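Local coordinates for universal stress protein MJ0577 (PDB 1MJH), which binds ATP, with one manganese ion per subunit, as a homodimer of the universal stress protein family, at residues 114-118 and 119-123; 137-140 and 141-145. One frame throughout, in Å; residues are numbered along the deposited sequence.

Overall arrangement
Both contacts are local, and each sits at one end of a helix. Interaction 1 closes the C-terminal end of helix 108-118 and leads toward strand 123-127. Interaction 2 opens helix 141-149, after the loop that follows the same strand. Their centres lie about 20 Å apart, and they do not touch. Interaction 1 is partly buried: apolar side chains face the sheet, while E117, D118 and G120 lie at the surface. Interaction 2 is mostly buried, with only S141 exposed among its touching residues. In interaction 1, backbone carbonyls accept N-H groups of the turn. In interaction 2, N-H groups at the helix start are turned to the phosphates of ATP.

Interaction 1 (114-118 and 119-123); sequences KIAED and EGVDI
I115 and E119 lie side by side and point the same way, one helical turn apart. The touch is between the CG2 methyl of I115 and the CG methylene of E119, at 3.8 Å. In I115 the CG2 branch is anti to the backbone N, which sets this methyl beside the carbonyl carbon, on the side of the oncoming turn. E119 CG also lies 3.5 Å from I115 O. The E119 chain then bends at chi2 (-79°), and its carboxylate leaves the pair to form a salt bridge with K100.

A116 and V121 make the second side-chain pair. V121 CG2 reaches the CB of A116 at 3.9 Å and also lies 3.7 Å from A116 O. This methyl sits between the backbone N and carbonyl carbon of V121, the placement that turns it back over A116 O and CB. A116 and V121 pack on L9 of strand 7-11. I115, E119 and also V121 meet strand 35-43, on L39 or I37.

The backbone holds the two pairs in place. E119 N gives a nearly straight bond of 2.9 Å to I115 O, four residues back. V121 N bonds to A116 O at 3.2 Å, with a C=O...N angle of 162°. The bond from G120 N to E117 O, also 3.2 Å, is less well directed. Its donor stands above the carbonyl plane, 65° out of it. G120 has positive phi, a conformation that favours glycine, and here the chain leaves the helix.

The reversed bond pattern, with V121 reaching back to A116 and G120 to E117, is a Schellman motif. The apolar contact of A116 with V121 is the one that commonly accompanies it. In this α/β fold, it ends helix 108-118 and turns the chain into strand 123-127 of the parallel sheet.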
loop_
_atom_site.group_PDB
_atom_site.type_symbol
_atom_site.label_atom_id
_atom_site.label_comp_id
_atom_site.label_asym_id
_atom_site.label_seq_id
_atom_site.Cartn_x
_atom_site.Cartn_y
_atom_site.Cartn_z
ATOM N N LYS B 114 -16.454 -1.433 1.928
ATOM C CA LYS B 114 -17.516 -1.195 2.914
ATOM C C LYS B 114 -17.099 -1.589 4.322
ATOM O O LYS B 114 -17.314 -0.883 5.317
ATOM C CB LYS B 114 -18.768 -1.942 2.443
ATOM C CG LYS B 114 -19.832 -2.126 3.496
ATOM C CD LYS B 114 -21.064 -2.813 2.893
ATOM C CE LYS B 114 -21.765 -3.569 4.019
ATOM N NZ LYS B 114 -22.926 -4.363 3.533
ATOM N N ILE B 115 -16.499 -2.784 4.436
ATOM C CA ILE B 115 -16.102 -3.319 5.721
ATOM C C ILE B 115 -14.909 -2.590 6.272
ATOM O O ILE B 115 -14.833 -2.308 7.465
ATOM C CB ILE B 115 -15.900 -4.858 5.610
ATOM C CG1 ILE B 115 -17.277 -5.536 5.457
ATOM C CG2 ILE B 115 -15.181 -5.339 6.870
ATOM C CD1 ILE B 115 -17.181 -7.018 5.120
ATOM N N ALA B 116 -13.971 -2.071 5.425
ATOM C CA ALA B 116 -12.927 -1.257 5.994
ATOM C C ALA B 116 -13.480 0.020 6.682
ATOM O O ALA B 116 -12.991 0.344 7.766
ATOM C CB ALA B 116 -11.990 -0.761 4.906
ATOM N N GLU B 117 -14.489 0.585 6.000
ATOM C CA GLU B 117 -15.130 1.769 6.616
ATOM C C GLU B 117 -15.977 1.408 7.845
ATOM O O GLU B 117 -15.802 2.050 8.917
ATOM C CB GLU B 117 -16.027 2.314 5.473
ATOM C CG GLU B 117 -17.015 3.413 5.906
ATOM C CD GLU B 117 -16.371 4.683 6.389
ATOM O OE1 GLU B 117 -15.233 5.030 5.994
ATOM O OE2 GLU B 117 -17.005 5.443 7.192
ATOM N N ASP B 118 -16.715 0.296 7.773
ATOM C CA ASP B 118 -17.637 -0.036 8.908
ATOM C C ASP B 118 -16.872 -0.396 10.160
ATOM O O ASP B 118 -17.260 -0.062 11.307
ATOM C CB ASP B 118 -18.600 -1.118 8.434
ATOM C CG ASP B 118 -19.677 -0.685 7.468
ATOM O OD1 ASP B 118 -19.791 0.507 7.116
ATOM O OD2 ASP B 118 -20.518 -1.457 6.959
ATOM N N GLU B 119 -15.762 -1.155 10.000
ATOM C CA GLU B 119 -14.930 -1.556 11.131
ATOM C C GLU B 119 -13.955 -0.507 11.627
ATOM O O GLU B 119 -13.204 -0.639 12.606
ATOM C CB GLU B 119 -14.227 -2.909 10.793
ATOM C CG GLU B 119 -15.232 -4.020 10.442
ATOM C CD GLU B 119 -15.902 -4.646 11.669
ATOM O OE1 GLU B 119 -15.474 -4.419 12.800
ATOM O OE2 GLU B 119 -16.870 -5.389 11.483
ATOM N N GLY B 120 -13.792 0.651 10.972
ATOM C CA GLY B 120 -12.861 1.693 11.354
ATOM C C GLY B 120 -11.399 1.256 11.359
ATOM O O GLY B 120 -10.616 1.576 12.265
ATOM N N VAL B 121 -10.990 0.553 10.297
ATOM C CA VAL B 121 -9.595 0.083 10.307
ATOM C C VAL B 121 -8.607 1.202 10.044
ATOM O O VAL B 121 -8.991 2.178 9.414
ATOM C CB VAL B 121 -9.407 -1.101 9.331
ATOM C CG1 VAL B 121 -10.489 -2.157 9.543
ATOM C CG2 VAL B 121 -9.393 -0.674 7.878
ATOM N N ASP B 122 -7.358 1.023 10.401
ATOM C CA ASP B 122 -6.233 1.922 10.174
ATOM C C ASP B 122 -5.468 1.618 8.863
ATOM O O ASP B 122 -4.735 2.502 8.410
ATOM C CB ASP B 122 -5.277 1.796 11.360
ATOM C CG ASP B 122 -5.959 2.211 12.677
ATOM O OD1 ASP B 122 -6.320 3.413 12.752
ATOM O OD2 ASP B 122 -6.157 1.401 13.615
ATOM N N ILE B 123 -5.693 0.438 8.297
ATOM C CA ILE B 123 -4.904 0.091 7.094
ATOM C C ILE B 123 -5.526 -1.170 6.517
ATOM O O ILE B 123 -6.116 -1.965 7.276
ATOM C CB ILE B 123 -3.438 -0.124 7.477
ATOM C CG1 ILE B 123 -2.627 -0.473 6.212
ATOM C CG2 ILE B 123 -3.245 -1.225 8.537
ATOM C CD1 ILE B 123 -1.116 -0.440 6.508
#

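Interaction 2 (137-140 and 141-145). With ATP (adenosine-5'-triphosphate), chain F.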
loop_
_atom_site.group_PDB
_atom_site.type_symbol
_atom_site.label_atom_id
_atom_site.label_comp_id
_atom_site.label_asym_id
_atom_site.label_seq_id
_atom_site.Cartn_x
_atom_site.Cartn_y
_atom_site.Cartn_z
ATOM N N ILE B 137 -1.055 -9.281 -16.445
ATOM C CA ILE B 137 -1.810 -8.313 -15.646
ATOM C C ILE B 137 -0.874 -7.823 -14.521
ATOM O O ILE B 137 -0.297 -8.667 -13.841
ATOM C CB ILE B 137 -3.069 -8.960 -15.047
ATOM C CG1 ILE B 137 -4.122 -9.348 -16.082
ATOM C CG2 ILE B 137 -3.681 -8.049 -13.954
ATOM C CD1 ILE B 137 -4.783 -8.172 -16.796
ATOM N N LEU B 138 -0.701 -6.490 -14.459
ATOM C CA LEU B 138 0.254 -5.958 -13.476
ATOM C C LEU B 138 -0.365 -5.503 -12.160
ATOM O O LEU B 138 0.389 -5.327 -11.182
ATOM C CB LEU B 138 1.067 -4.768 -14.067
ATOM C CG LEU B 138 1.674 -5.144 -15.441
ATOM C CD1 LEU B 138 2.460 -3.921 -15.966
ATOM C CD2 LEU B 138 2.659 -6.309 -15.320
ATOM N N LEU B 139 -1.691 -5.593 -12.079
ATOM C CA LEU B 139 -2.341 -5.298 -10.779
ATOM C C LEU B 139 -3.755 -5.873 -10.896
ATOM O O LEU B 139 -4.449 -5.588 -11.882
ATOM C CB LEU B 139 -2.422 -3.802 -10.546
ATOM C CG LEU B 139 -3.121 -3.370 -9.238
ATOM C CD1 LEU B 139 -2.360 -3.855 -8.010
ATOM C CD2 LEU B 139 -3.149 -1.852 -9.243
ATOM N N GLY B 140 -4.103 -6.687 -9.912
ATOM C CA GLY B 140 -5.438 -7.355 -9.955
ATOM C C GLY B 140 -6.533 -6.272 -9.829
ATOM O O GLY B 140 -6.285 -5.246 -9.226
ATOM N N SER B 141 -7.731 -6.617 -10.295
ATOM C CA SER B 141 -8.858 -5.708 -10.306
ATOM C C SER B 141 -9.433 -5.480 -8.915
ATOM O O SER B 141 -9.895 -4.342 -8.716
ATOM C CB SER B 141 -9.986 -6.187 -11.251
ATOM O OG SER B 141 -10.650 -7.290 -10.694
ATOM N N VAL B 142 -9.284 -6.442 -7.959
ATOM C CA VAL B 142 -9.861 -6.101 -6.640
ATOM C C VAL B 142 -8.992 -5.056 -5.954
ATOM O O VAL B 142 -9.431 -4.033 -5.460
ATOM C CB VAL B 142 -9.999 -7.381 -5.788
ATOM C CG1 VAL B 142 -10.551 -7.035 -4.397
ATOM C CG2 VAL B 142 -10.878 -8.432 -6.460
ATOM N N THR B 143 -7.642 -5.265 -6.040
ATOM C CA THR B 143 -6.740 -4.279 -5.442
ATOM C C THR B 143 -6.829 -2.920 -6.116
ATOM O O THR B 143 -6.872 -1.912 -5.411
ATOM C CB THR B 143 -5.259 -4.743 -5.471
ATOM O OG1 THR B 143 -5.320 -6.044 -4.850
ATOM C CG2 THR B 143 -4.387 -3.759 -4.735
ATOM N N GLU B 144 -6.871 -2.898 -7.457
ATOM C CA GLU B 144 -7.001 -1.586 -8.108
ATOM C C GLU B 144 -8.295 -0.881 -7.697
ATOM O O GLU B 144 -8.228 0.296 -7.386
ATOM C CB GLU B 144 -6.963 -1.773 -9.634
ATOM C CG GLU B 144 -6.889 -0.349 -10.265
ATOM C CD GLU B 144 -6.649 -0.398 -11.748
ATOM O OE1 GLU B 144 -6.263 -1.446 -12.306
ATOM O OE2 GLU B 144 -6.845 0.659 -12.413
ATOM N N ASN B 145 -9.411 -1.601 -7.626
ATOM C CA ASN B 145 -10.650 -0.923 -7.159
ATOM C C ASN B 145 -10.603 -0.515 -5.706
ATOM O O ASN B 145 -11.155 0.534 -5.335
ATOM C CB ASN B 145 -11.817 -1.904 -7.318
ATOM C CG ASN B 145 -12.478 -1.901 -8.659
ATOM O OD1 ASN B 145 -12.965 -0.878 -9.169
ATOM N ND2 ASN B 145 -12.556 -3.080 -9.297
HETATM P PG ATP F . -8.677 -10.580 -11.077
HETATM O O1G ATP F . -8.840 -9.147 -11.448
HETATM O O2G ATP F . -9.612 -10.897 -10.049
HETATM O O3G ATP F . -8.801 -11.489 -12.226
HETATM P PB ATP F . -6.364 -11.427 -9.450
HETATM O O1B ATP F . -5.039 -11.834 -9.935
HETATM O O2B ATP F . -7.121 -12.589 -8.974
HETATM O O3B ATP F . -7.125 -10.637 -10.579
HETATM P PA ATP F . -7.144 -9.709 -7.141
HETATM O O1A ATP F . -7.259 -8.303 -7.439
HETATM O O2A ATP F . -8.343 -10.466 -7.025
HETATM O O3A ATP F . -6.156 -10.365 -8.278
HETATM O "O5'" ATP F . -6.323 -10.108 -5.856
HETATM C "C5'" ATP F . -5.680 -9.032 -5.126
HETATM C "C4'" ATP F . -5.926 -9.220 -3.640
HETATM O "O4'" ATP F . -7.356 -8.911 -3.392
HETATM C "C3'" ATP F . -5.765 -10.622 -3.075
HETATM O "O3'" ATP F . -4.398 -10.965 -2.806
HETATM C "C2'" ATP F . -6.638 -10.510 -1.800
HETATM O "O2'" ATP F . -5.891 -9.815 -0.781
HETATM C "C1'" ATP F . -7.822 -9.659 -2.327
HETATM N N9 ATP F . -8.974 -10.451 -2.735
HETATM C C8 ATP F . -9.329 -10.876 -3.968
HETATM N N7 ATP F . -10.486 -11.508 -4.005
HETATM C C5 ATP F . -10.877 -11.545 -2.751
HETATM C C6 ATP F . -12.017 -12.090 -2.184
HETATM N N6 ATP F . -12.918 -12.727 -2.932
HETATM N N1 ATP F . -12.152 -11.963 -0.867
HETATM C C2 ATP F . -11.228 -11.288 -0.109
HETATM N N3 ATP F . -10.098 -10.721 -0.568
HETATM C C4 ATP F . -10.010 -10.935 -1.901
#
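L139 packs its two methyls against the first turn of the helix that follows. CD1 meets the CG2 methyl of T143 at 3.9 Å, the two side chains crossing at about a right angle. CD2 lies 3.8 Å from E144 CB. L139 CG is anti to the backbone N (chi1 178°), which carries the fork over T143 and E144. I147 of the second subunit also packs on L139. An alanine here would be likely to leave the T143 methyl and E144 CB without their apolar cover and to open a gap toward that subunit. On the nucleotide side, V142 lays its CG1 methyl alongside the ribose, 3.8 Å from ATP O4'.

One backbone bond joins loop to helix. E144 N reaches G140 O at 3.0 Å, in the carbonyl plane. G140 is the N-cap residue. A CB on it would clash with O3A of ATP. The T143 hydroxyl is bonded to G127 O, which ties the helix start to the end of strand 123-127.

Four further bonds, from three residues, grip phosphate oxygens. ATP O1G is held by two donors of one residue: S141 N at 3.0 Å and S141 OG at 2.7 Å. ATP O1A takes V142 N at 2.8 Å, and T143 N adds a weak bond. The positive end of the helix dipole probably favours these anionic groups.

With G127 and G130, G140 and S141 complete the glycine-rich G-2X-G-9X-G(S/T) signature of ATP-binding universal stress proteins, which places a helix N-terminus on the triphosphate.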